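Local structure of lysyl oxidase (Pichia pastoris, 1W7C) at residues Thr383-Glu388 with Phe392-Leu397; Phe309-Ser312 with Gly318-Phe321; Arg156-Gly161 with Thr207-Lys212. The protein probably oxidises primary amines, protein-bound lysine among them, with the help of copper and a topaquinone cofactor made from its own chain. All coordinates share one frame; numbering follows the deposited sequence. Where two conformers were deposited one is given.

Contacts 1 and 2 lie in beta hairpins of the copper amine oxidase enzyme domain; their centres are 15 Å apart and their nearest atoms about 6 Å, so they are neighbours that do not touch. Contact 2 comes within about 11 Å of two functional residues: Gly-318 is about 11 Å from the side chain of Asp-358, the predicted proton acceptor, and Phe-321 is about 10 Å from the calcium ligand Asp-497, side chain to side chain. Contacts 1 and 3 lie away from the catalytic, copper and calcium sites. Contact 3, a helix against a sheet, stands 40 Å from contact 1 and 46 Å from contact 2, centre to centre. Glycans accompany contacts 1 and 3.

Contact 1: residues Thr383-Glu388 with Phe392-Leu397; sequences TTDTFE and FYNRTL. With NAG (2-acetamido-2-deoxy-beta-D-glucopyranose), chain T.
Thr-386 and Arg-395 meet across the antiparallel beta hairpin of strands 380-388 and 391-405, showing how a diagonal side-chain pair can reinforce paired backbones. The arginine chain is extended from CG to NE, which carries NH1 to Thr-386 OG1 in a 2.8 Å bond that is nearly straight (171°) and lies in the guanidinium plane. Two waters join at the edge of that plane: one links NH1 to Thr-384 OG1, which is also hydrogen-bonded to Ser-398 OG; the other links NH2 to Thr-386 OG1 and Glu-388 OE2 and sits over one face of the Tyr-393 ring. Arg-395 NE is hydrogen-bonded to Arg-366 O, while Glu-388 has its salt bridge with Arg-315. Thr-384 pairs with Arg-395 and Thr-386 with Tyr-393 through two backbone hydrogen bonds each.

The other face, with Asp-385, Phe-392 and Asn-394, mixes ring packing with polar groups. With CG anti to the backbone N (chi1 -176°), the Phe-392 ring slants across to bring CZ within 3.4 Å of Asp-385 CB, the carboxylate turned 34° from the ring plane. With an alanine in place of Phe-392, a gap would probably open between Asp-385 and helix 26-39, whose Lys-26 the ring also touches. Asn-394 ND2 is covalently bonded to C1 of the N-acetylglucosamine; Asp-385 OD1 is hydrogen-bonded to Ser-23 OG, and a water donates to both Asn-394 OD1 (2.6 Å) and Asp-385 OD2.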
loop_
_atom_site.group_PDB
_atom_site.type_symbol
_atom_site.label_atom_id
_atom_site.label_comp_id
_atom_site.label_asym_id
_atom_site.label_seq_id
_atom_site.Cartn_x
_atom_site.Cartn_y
_atom_site.Cartn_z
ATOM N N THR A 383 0.746 10.472 -27.678
ATOM C CA THR A 383 1.959 10.305 -28.450
ATOM C C THR A 383 3.006 11.280 -27.928
ATOM O O THR A 383 2.713 12.471 -27.689
ATOM C CB THR A 383 1.643 10.625 -29.923
ATOM O OG1 THR A 383 0.679 9.691 -30.418
ATOM C CG2 THR A 383 2.879 10.462 -30.785
ATOM N N THR A 384 4.231 10.780 -27.784
ATOM C CA THR A 384 5.379 11.579 -27.403
ATOM C C THR A 384 6.522 11.320 -28.380
ATOM O O THR A 384 6.401 10.482 -29.247
ATOM C CB THR A 384 5.841 11.262 -25.969
ATOM O OG1 THR A 384 6.223 9.879 -25.895
ATOM C CG2 THR A 384 4.705 11.491 -24.980
ATOM N N ASP A 385 7.644 11.999 -28.183
ATOM C CA ASP A 385 8.761 11.843 -29.112
ATOM C C ASP A 385 10.079 12.039 -28.433
ATOM O O ASP A 385 10.155 12.598 -27.319
ATOM C CB ASP A 385 8.596 12.805 -30.305
ATOM C CG ASP A 385 8.252 14.189 -29.868
ATOM O OD1 ASP A 385 9.097 14.849 -29.197
ATOM O OD2 ASP A 385 7.134 14.685 -30.153
ATOM N N THR A 386 11.118 11.494 -29.065
ATOM C CA THR A 386 12.496 11.678 -28.648
ATOM C C THR A 386 13.342 11.829 -29.915
ATOM O O THR A 386 12.888 11.564 -31.028
ATOM C CB THR A 386 13.027 10.467 -27.849
ATOM O OG1 THR A 386 12.843 9.286 -28.641
ATOM C CG2 THR A 386 12.264 10.267 -26.531
ATOM N N PHE A 387 14.598 12.177 -29.715
ATOM C CA PHE A 387 15.606 12.208 -30.781
ATOM C C PHE A 387 16.869 11.513 -30.319
ATOM O O PHE A 387 17.403 11.836 -29.257
ATOM C CB PHE A 387 15.938 13.656 -31.204
ATOM C CG PHE A 387 17.031 13.730 -32.236
ATOM C CD1 PHE A 387 18.350 13.856 -31.869
ATOM C CD2 PHE A 387 16.720 13.582 -33.577
ATOM C CE1 PHE A 387 19.348 13.885 -32.837
ATOM C CE2 PHE A 387 17.696 13.619 -34.540
ATOM C CZ PHE A 387 19.011 13.760 -34.169
ATOM N N GLU A 388 17.349 10.552 -31.085
ATOM C CA GLU A 388 18.664 9.942 -30.779
ATOM C C GLU A 388 19.361 9.571 -32.071
ATOM O O GLU A 388 18.754 8.997 -32.956
ATOM C CB GLU A 388 18.546 8.690 -29.920
ATOM C CG GLU A 388 17.765 8.878 -28.645
ATOM C CD GLU A 388 17.913 7.703 -27.710
ATOM O OE1 GLU A 388 18.941 7.654 -26.945
ATOM O OE2 GLU A 388 16.986 6.848 -27.707
ATOM N N PHE A 392 14.440 11.090 -35.384
ATOM C CA PHE A 392 13.313 11.506 -34.574
ATOM C C PHE A 392 12.366 10.330 -34.437
ATOM O O PHE A 392 11.952 9.750 -35.430
ATOM C CB PHE A 392 12.647 12.717 -35.244
ATOM C CG PHE A 392 11.499 13.333 -34.461
ATOM C CD1 PHE A 392 10.191 12.886 -34.632
ATOM C CD2 PHE A 392 11.725 14.397 -33.604
ATOM C CE1 PHE A 392 9.121 13.489 -33.943
ATOM C CE2 PHE A 392 10.680 14.993 -32.903
ATOM C CZ PHE A 392 9.371 14.545 -33.082
ATOM N N TYR A 393 12.029 9.982 -33.192
ATOM C CA TYR A 393 11.171 8.838 -32.874
ATOM C C TYR A 393 9.803 9.356 -32.390
ATOM O O TYR A 393 9.727 10.085 -31.392
ATOM C CB TYR A 393 11.787 7.992 -31.749
ATOM C CG TYR A 393 13.067 7.246 -32.074
ATOM C CD1 TYR A 393 14.277 7.922 -32.211
ATOM C CD2 TYR A 393 13.075 5.864 -32.182
ATOM C CE1 TYR A 393 15.443 7.244 -32.468
ATOM C CE2 TYR A 393 14.234 5.180 -32.444
ATOM C CZ TYR A 393 15.419 5.876 -32.605
ATOM O OH TYR A 393 16.584 5.214 -32.877
ATOM N N ASN A 394 8.746 8.955 -33.073
ATOM C CA ASN A 394 7.395 9.250 -32.668
ATOM C C ASN A 394 6.843 7.994 -32.011
ATOM O O ASN A 394 6.779 6.934 -32.641
ATOM C CB ASN A 394 6.588 9.583 -33.915
ATOM C CG ASN A 394 5.556 10.645 -33.706
ATOM O OD1 ASN A 394 5.619 11.439 -32.781
ATOM N ND2 ASN A 394 4.623 10.702 -34.650
ATOM N N ARG A 395 6.368 8.108 -30.785
ATOM C CA ARG A 395 5.883 6.957 -30.036
ATOM C C ARG A 395 4.423 7.115 -29.699
ATOM O O ARG A 395 4.048 7.872 -28.818
ATOM C CB ARG A 395 6.678 6.804 -28.743
ATOM C CG ARG A 395 7.969 6.128 -28.905
ATOM C CD ARG A 395 8.677 5.752 -27.602
ATOM N NE ARG A 395 10.028 5.371 -27.948
ATOM C CZ ARG A 395 10.971 6.223 -28.294
ATOM N NH1 ARG A 395 10.771 7.529 -28.171
ATOM N NH2 ARG A 395 12.166 5.766 -28.656
ATOM N N THR A 396 3.583 6.414 -30.436
ATOM C CA THR A 396 2.162 6.404 -30.141
ATOM C C THR A 396 1.956 5.475 -28.945
ATOM O O THR A 396 2.816 4.655 -28.568
ATOM C CB THR A 396 1.334 5.938 -31.332
ATOM O OG1 THR A 396 1.671 4.590 -31.620
ATOM C CG2 THR A 396 1.699 6.781 -32.574
ATOM N N LEU A 397 0.816 5.657 -28.315
ATOM C CA LEU A 397 0.436 4.868 -27.147
ATOM C C LEU A 397 1.540 4.908 -26.072
ATOM O O LEU A 397 1.822 3.930 -25.383
ATOM C CB LEU A 397 0.053 3.445 -27.547
ATOM C CG LEU A 397 -1.351 3.232 -28.203
ATOM C CD1 LEU A 397 -1.828 4.224 -29.238
ATOM C CD2 LEU A 397 -1.396 1.818 -28.667
HETATM C C1 NAG T . 3.479 11.536 -34.379
HETATM C C2 NAG T . 3.426 12.301 -35.718
HETATM C C3 NAG T . 2.174 13.166 -35.812
HETATM C C4 NAG T . 0.941 12.303 -35.580
HETATM C C5 NAG T . 1.103 11.491 -34.279
HETATM C C6 NAG T . -0.074 10.530 -34.080
HETATM C C7 NAG T . 5.398 12.919 -36.995
HETATM C C8 NAG T . 6.140 14.129 -37.479
HETATM N N2 NAG T . 4.608 13.113 -35.937
HETATM O O3 NAG T . 2.066 13.781 -37.085
HETATM O O4 NAG T . -0.212 13.125 -35.561
HETATM O O5 NAG T . 2.301 10.743 -34.343
HETATM O O6 NAG T . 0.003 9.504 -35.050
HETATM O O7 NAG T . 5.533 11.833 -37.565
HETATM O O HOH W 1 -0.926 7.845 -29.043
HETATM O O HOH W 2 8.683 9.067 -27.021
HETATM O O HOH W 3 5.168 13.464 -31.210
HETATM O O HOH W 4 14.660 7.363 -28.989
HETATM O O HOH W 5 18.452 6.397 -34.121
#

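Contact 2: residues Phe309-Ser312 with Gly318-Phe321; sequences FYTS and GISF
Phe-321 presents a ring edge to the face of Phe-309 in an offset edge-to-face pair, centroids 5.4 Å apart and planes at 75°. The two side chains run side by side in the same direction, and CD2 of Phe-309 lies 3.7 Å from CD2 of Phe-321, close to the plane of the latter ring. Phe-309 holds its CG between the backbone N and the carbonyl carbon (chi1 56°), which swings the ring toward Phe-321. Thr-311 fills the next position: its CG2 is 4.1 Å from Phe-321 CE2 and 4.0 Å from Ile-319 CD1, while its OG1 turns to Tyr-399.

The paired backbones help to place these groups. Ser-312 N donates to Ser-320 O at 3.0 Å and Ser-320 N to Ser-312 O at 2.8 Å, and the neighbouring Thr-311 and Phe-321 form a non-hydrogen-bonded pair. Ser-312 OG is hydrogen-bonded to Trp-21 O.

Farther out, Phe-446 stacks on Phe-309, Tyr-444 meets Phe-321, and Val-429 of strand 418-433 touches both Ile-319 and Phe-321. A beta hairpin whose aromatic and aliphatic side chains pack on strand 418-433 in this way fits the beta-sandwich core of the copper amine oxidase catalytic domain.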
loop_
_atom_site.group_PDB
_atom_site.type_symbol
_atom_site.label_atom_id
_atom_site.label_comp_id
_atom_site.label_asym_id
_atom_site.label_seq_id
_atom_site.Cartn_x
_atom_site.Cartn_y
_atom_site.Cartn_z
ATOM N N PHE A 309 -2.918 20.006 -14.868
ATOM C CA PHE A 309 -1.468 19.832 -14.989
ATOM C C PHE A 309 -1.068 19.698 -16.448
ATOM O O PHE A 309 -1.894 19.363 -17.278
ATOM C CB PHE A 309 -0.926 18.628 -14.177
ATOM C CG PHE A 309 -1.568 17.310 -14.510
ATOM C CD1 PHE A 309 -2.632 16.850 -13.752
ATOM C CD2 PHE A 309 -1.171 16.558 -15.621
ATOM C CE1 PHE A 309 -3.267 15.649 -14.071
ATOM C CE2 PHE A 309 -1.797 15.341 -15.933
ATOM C CZ PHE A 309 -2.845 14.903 -15.164
ATOM N N TYR A 310 0.209 19.927 -16.706
ATOM C CA TYR A 310 0.823 19.665 -17.990
ATOM C C TYR A 310 1.738 18.482 -17.871
ATOM O O TYR A 310 2.374 18.269 -16.837
ATOM C CB TYR A 310 1.664 20.863 -18.451
ATOM C CG TYR A 310 0.922 22.169 -18.571
ATOM C CD1 TYR A 310 0.739 22.979 -17.463
ATOM C CD2 TYR A 310 0.494 22.650 -19.793
ATOM C CE1 TYR A 310 0.068 24.198 -17.569
ATOM C CE2 TYR A 310 -0.177 23.875 -19.899
ATOM C CZ TYR A 310 -0.359 24.642 -18.784
ATOM O OH TYR A 310 -1.027 25.848 -18.897
ATOM N N THR A 311 1.852 17.719 -18.957
ATOM C CA THR A 311 2.854 16.653 -19.020
ATOM C C THR A 311 3.966 17.006 -20.014
ATOM O O THR A 311 3.806 17.821 -20.914
ATOM C CB THR A 311 2.257 15.297 -19.465
ATOM O OG1 THR A 311 1.820 15.420 -20.808
ATOM C CG2 THR A 311 1.066 14.870 -18.591
ATOM N N SER A 312 5.113 16.421 -19.767
ATOM C CA SER A 312 6.280 16.534 -20.615
ATOM C C SER A 312 6.945 15.185 -20.682
ATOM O O SER A 312 6.826 14.386 -19.765
ATOM C CB SER A 312 7.247 17.589 -20.047
ATOM O OG SER A 312 8.371 17.710 -20.893
ATOM N N GLY A 318 11.215 9.551 -19.280
ATOM C CA GLY A 318 9.807 9.377 -19.539
ATOM C C GLY A 318 9.007 10.612 -19.167
ATOM O O GLY A 318 9.398 11.716 -19.476
ATOM N N ILE A 319 7.900 10.419 -18.458
ATOM C CA ILE A 319 6.946 11.491 -18.214
ATOM C C ILE A 319 7.335 12.330 -17.001
ATOM O O ILE A 319 7.888 11.815 -16.028
ATOM C CB ILE A 319 5.531 10.931 -18.068
ATOM C CG1 ILE A 319 4.485 11.937 -18.529
ATOM C CG2 ILE A 319 5.228 10.468 -16.628
ATOM C CD1 ILE A 319 3.072 11.353 -18.647
ATOM N N SER A 320 7.022 13.617 -17.076
ATOM C CA SER A 320 7.120 14.549 -15.945
ATOM C C SER A 320 5.816 15.364 -15.945
ATOM O O SER A 320 5.109 15.475 -16.955
ATOM C CB SER A 320 8.245 15.557 -16.171
ATOM O OG SER A 320 9.501 14.969 -16.087
ATOM N N PHE A 321 5.543 15.970 -14.789
ATOM C CA PHE A 321 4.359 16.792 -14.585
ATOM C C PHE A 321 4.783 18.185 -14.138
ATOM O O PHE A 321 5.634 18.312 -13.247
ATOM C CB PHE A 321 3.464 16.185 -13.509
ATOM C CG PHE A 321 2.957 14.818 -13.847
ATOM C CD1 PHE A 321 3.721 13.702 -13.530
ATOM C CD2 PHE A 321 1.751 14.641 -14.468
ATOM C CE1 PHE A 321 3.285 12.443 -13.879
ATOM C CE2 PHE A 321 1.292 13.375 -14.809
ATOM C CZ PHE A 321 2.039 12.282 -14.502
#

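Contact 3: residues Arg156-Gly161 with Thr207-Lys212; sequences RDVLEG and TGFFFK. With NAG (2-acetamido-2-deoxy-beta-D-glucopyranose), chain R.
Leu-159 and Phe-209 carry this contact, a compact example of a helix resting on a sheet through a methyl group and a ring. The main interaction is CH-pi. Leu-159 CD2 stands 3.7 Å from the centroid of the Phe-209 ring, only 18° off the ring normal and so over the face, somewhat toward the CD2-CE2 side. The two side chains cross at about a right angle. A trans first torsion (chi1 -175°) extends the Phe-209 ring from the strand toward helix 153-163.

Plain apolar packing adds a second touch: Val-158 CG1 approaches Phe-209 CE1 at 4.3 Å, looser than the leucine. Leu-241 of helix 238-246 touches both Val-158 and Phe-209, and Met-155, Leu-162 and Ile-163 of helix 153-163 add further contacts to the ring.

Hydrogen bonding works within each segment. Thr-207 OG1 accepts from Phe-209 N at 3.2 Å, an ST turn at the corner where the chain enters strand 209-214; Gly-208 holds the positive phi there. The same hydroxyl is hydrogen-bonded to Cys-193 O, which ties the turn to the adjacent strand 187-195. In the helix, Glu-160 N is hydrogen-bonded to Arg-156 O.

Charge and sugar meet at Arg-156, away from the ring. Its NH1 forms a salt bridge with Glu-168 and a hydrogen bond with Asn-151 OD1, while one guanidinium face looks onto C5 of the N-acetylglucosamine; NH1 lies 3.6 Å from the sugar C1.

The division is clear: between residues 156-161 and 207-212 only carbon meets carbon, so the joint depends on shape and dispersion, and polar bonds within the turn and to strand 187-195 probably help to place Phe-209.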
loop_
_atom_site.group_PDB
_atom_site.type_symbol
_atom_site.label_atom_id
_atom_site.label_comp_id
_atom_site.label_asym_id
_atom_site.label_seq_id
_atom_site.Cartn_x
_atom_site.Cartn_y
_atom_site.Cartn_z
ATOM N N ARG A 156 36.726 -21.016 -28.678
ATOM C CA ARG A 156 35.523 -21.747 -29.084
ATOM C C ARG A 156 35.495 -23.108 -28.384
ATOM O O ARG A 156 34.455 -23.527 -27.882
ATOM C CB ARG A 156 35.470 -21.923 -30.608
ATOM C CG ARG A 156 35.141 -20.670 -31.385
ATOM C CD ARG A 156 35.207 -20.876 -32.901
ATOM N NE ARG A 156 34.215 -21.860 -33.327
ATOM C CZ ARG A 156 32.927 -21.596 -33.512
ATOM N NH1 ARG A 156 32.468 -20.365 -33.357
ATOM N NH2 ARG A 156 32.096 -22.563 -33.873
ATOM N N ASP A 157 36.648 -23.768 -28.327
ATOM C CA ASP A 157 36.768 -25.068 -27.667
ATOM C C ASP A 157 36.562 -24.959 -26.147
ATOM O O ASP A 157 35.847 -25.761 -25.566
ATOM C CB ASP A 157 38.124 -25.727 -27.989
ATOM C CG ASP A 157 38.096 -27.233 -27.801
ATOM O OD1 ASP A 157 38.674 -27.725 -26.808
ATOM O OD2 ASP A 157 37.511 -27.998 -28.598
ATOM N N VAL A 158 37.174 -23.952 -25.526
ATOM C CA VAL A 158 37.009 -23.687 -24.093
ATOM C C VAL A 158 35.538 -23.456 -23.756
ATOM O O VAL A 158 34.983 -24.079 -22.842
ATOM C CB VAL A 158 37.825 -22.444 -23.643
ATOM C CG1 VAL A 158 37.423 -21.997 -22.237
ATOM C CG2 VAL A 158 39.328 -22.742 -23.685
ATOM N N LEU A 159 34.900 -22.561 -24.500
ATOM C CA LEU A 159 33.514 -22.225 -24.222
ATOM C C LEU A 159 32.582 -23.435 -24.386
ATOM O O LEU A 159 31.746 -23.677 -23.526
ATOM C CB LEU A 159 33.057 -21.065 -25.087
ATOM C CG LEU A 159 33.691 -19.700 -24.798
ATOM C CD1 LEU A 159 33.346 -18.737 -25.947
ATOM C CD2 LEU A 159 33.229 -19.137 -23.444
ATOM N N GLU A 160 32.714 -24.189 -25.473
ATOM C CA GLU A 160 31.848 -25.352 -25.683
ATOM C C GLU A 160 32.101 -26.413 -24.621
ATOM O O GLU A 160 31.173 -27.027 -24.123
ATOM C CB GLU A 160 32.017 -25.944 -27.089
ATOM C CG GLU A 160 31.042 -27.084 -27.358
ATOM C CD GLU A 160 30.878 -27.418 -28.819
ATOM O OE1 GLU A 160 31.826 -27.189 -29.589
ATOM O OE2 GLU A 160 29.798 -27.920 -29.192
ATOM N N GLY A 161 33.366 -26.633 -24.292
ATOM C CA GLY A 161 33.731 -27.588 -23.258
ATOM C C GLY A 161 33.137 -27.282 -21.898
ATOM O O GLY A 161 32.660 -28.182 -21.225
ATOM N N THR A 207 25.748 -18.603 -17.700
ATOM C CA THR A 207 26.621 -19.794 -17.771
ATOM C C THR A 207 27.644 -19.955 -16.662
ATOM O O THR A 207 28.221 -21.029 -16.523
ATOM C CB THR A 207 27.398 -19.795 -19.083
ATOM O OG1 THR A 207 28.262 -18.651 -19.146
ATOM C CG2 THR A 207 26.458 -19.700 -20.285
ATOM N N GLY A 208 27.924 -18.896 -15.920
ATOM C CA GLY A 208 29.011 -18.911 -14.948
ATOM C C GLY A 208 30.386 -18.799 -15.564
ATOM O O GLY A 208 31.391 -18.993 -14.875
ATOM N N PHE A 209 30.453 -18.467 -16.859
ATOM C CA PHE A 209 31.743 -18.150 -17.475
ATOM C C PHE A 209 31.927 -16.641 -17.488
ATOM O O PHE A 209 31.086 -15.927 -18.016
ATOM C CB PHE A 209 31.818 -18.685 -18.896
ATOM C CG PHE A 209 33.154 -18.481 -19.519
ATOM C CD1 PHE A 209 34.173 -19.347 -19.246
ATOM C CD2 PHE A 209 33.419 -17.360 -20.290
ATOM C CE1 PHE A 209 35.409 -19.151 -19.779
ATOM C CE2 PHE A 209 34.682 -17.150 -20.821
ATOM C CZ PHE A 209 35.671 -18.046 -20.558
ATOM N N PHE A 210 33.010 -16.158 -16.903
ATOM C CA PHE A 210 33.261 -14.726 -16.755
ATOM C C PHE A 210 34.607 -14.329 -17.365
ATOM O O PHE A 210 35.493 -15.155 -17.573
ATOM C CB PHE A 210 33.257 -14.342 -15.267
ATOM C CG PHE A 210 32.013 -14.801 -14.531
ATOM C CD1 PHE A 210 32.041 -15.943 -13.752
ATOM C CD2 PHE A 210 30.793 -14.140 -14.705
ATOM C CE1 PHE A 210 30.892 -16.389 -13.125
ATOM C CE2 PHE A 210 29.654 -14.570 -14.047
ATOM C CZ PHE A 210 29.691 -15.696 -13.282
ATOM N N PHE A 211 34.759 -13.040 -17.598
ATOM C CA PHE A 211 35.980 -12.489 -18.112
ATOM C C PHE A 211 36.124 -11.024 -17.724
ATOM O O PHE A 211 35.179 -10.388 -17.265
ATOM C CB PHE A 211 36.073 -12.669 -19.643
ATOM C CG PHE A 211 34.844 -12.244 -20.375
ATOM C CD1 PHE A 211 34.679 -10.929 -20.788
ATOM C CD2 PHE A 211 33.852 -13.165 -20.682
ATOM C CE1 PHE A 211 33.513 -10.531 -21.448
ATOM C CE2 PHE A 211 32.701 -12.780 -21.332
ATOM C CZ PHE A 211 32.533 -11.468 -21.739
ATOM N N LYS A 212 37.331 -10.519 -17.921
ATOM C CA LYS A 212 37.704 -9.157 -17.572
ATOM C C LYS A 212 38.628 -8.644 -18.644
ATOM O O LYS A 212 39.563 -9.335 -19.037
ATOM C CB LYS A 212 38.403 -9.096 -16.219
ATOM C CG LYS A 212 38.690 -7.676 -15.720
ATOM C CD LYS A 212 39.623 -7.690 -14.516
ATOM C CE LYS A 212 39.903 -6.298 -14.005
ATOM N NZ LYS A 212 40.893 -6.248 -12.891
HETATM C C1 NAG R . 33.256 -17.390 -35.274
HETATM C C2 NAG R . 32.559 -16.503 -36.339
HETATM C C3 NAG R . 31.892 -17.346 -37.432
HETATM C C4 NAG R . 32.881 -18.372 -37.969
HETATM C C5 NAG R . 33.526 -19.149 -36.824
HETATM C C6 NAG R . 34.532 -20.150 -37.383
HETATM C C7 NAG R . 31.554 -14.326 -35.725
HETATM C C8 NAG R . 30.343 -13.653 -35.132
HETATM N N2 NAG R . 31.554 -15.663 -35.698
HETATM O O3 NAG R . 31.442 -16.536 -38.506
HETATM O O4 NAG R . 32.233 -19.273 -38.842
HETATM O O5 NAG R . 34.162 -18.257 -35.928
HETATM O O6 NAG R . 35.609 -20.304 -36.491
HETATM O O7 NAG R . 32.467 -13.643 -36.182
#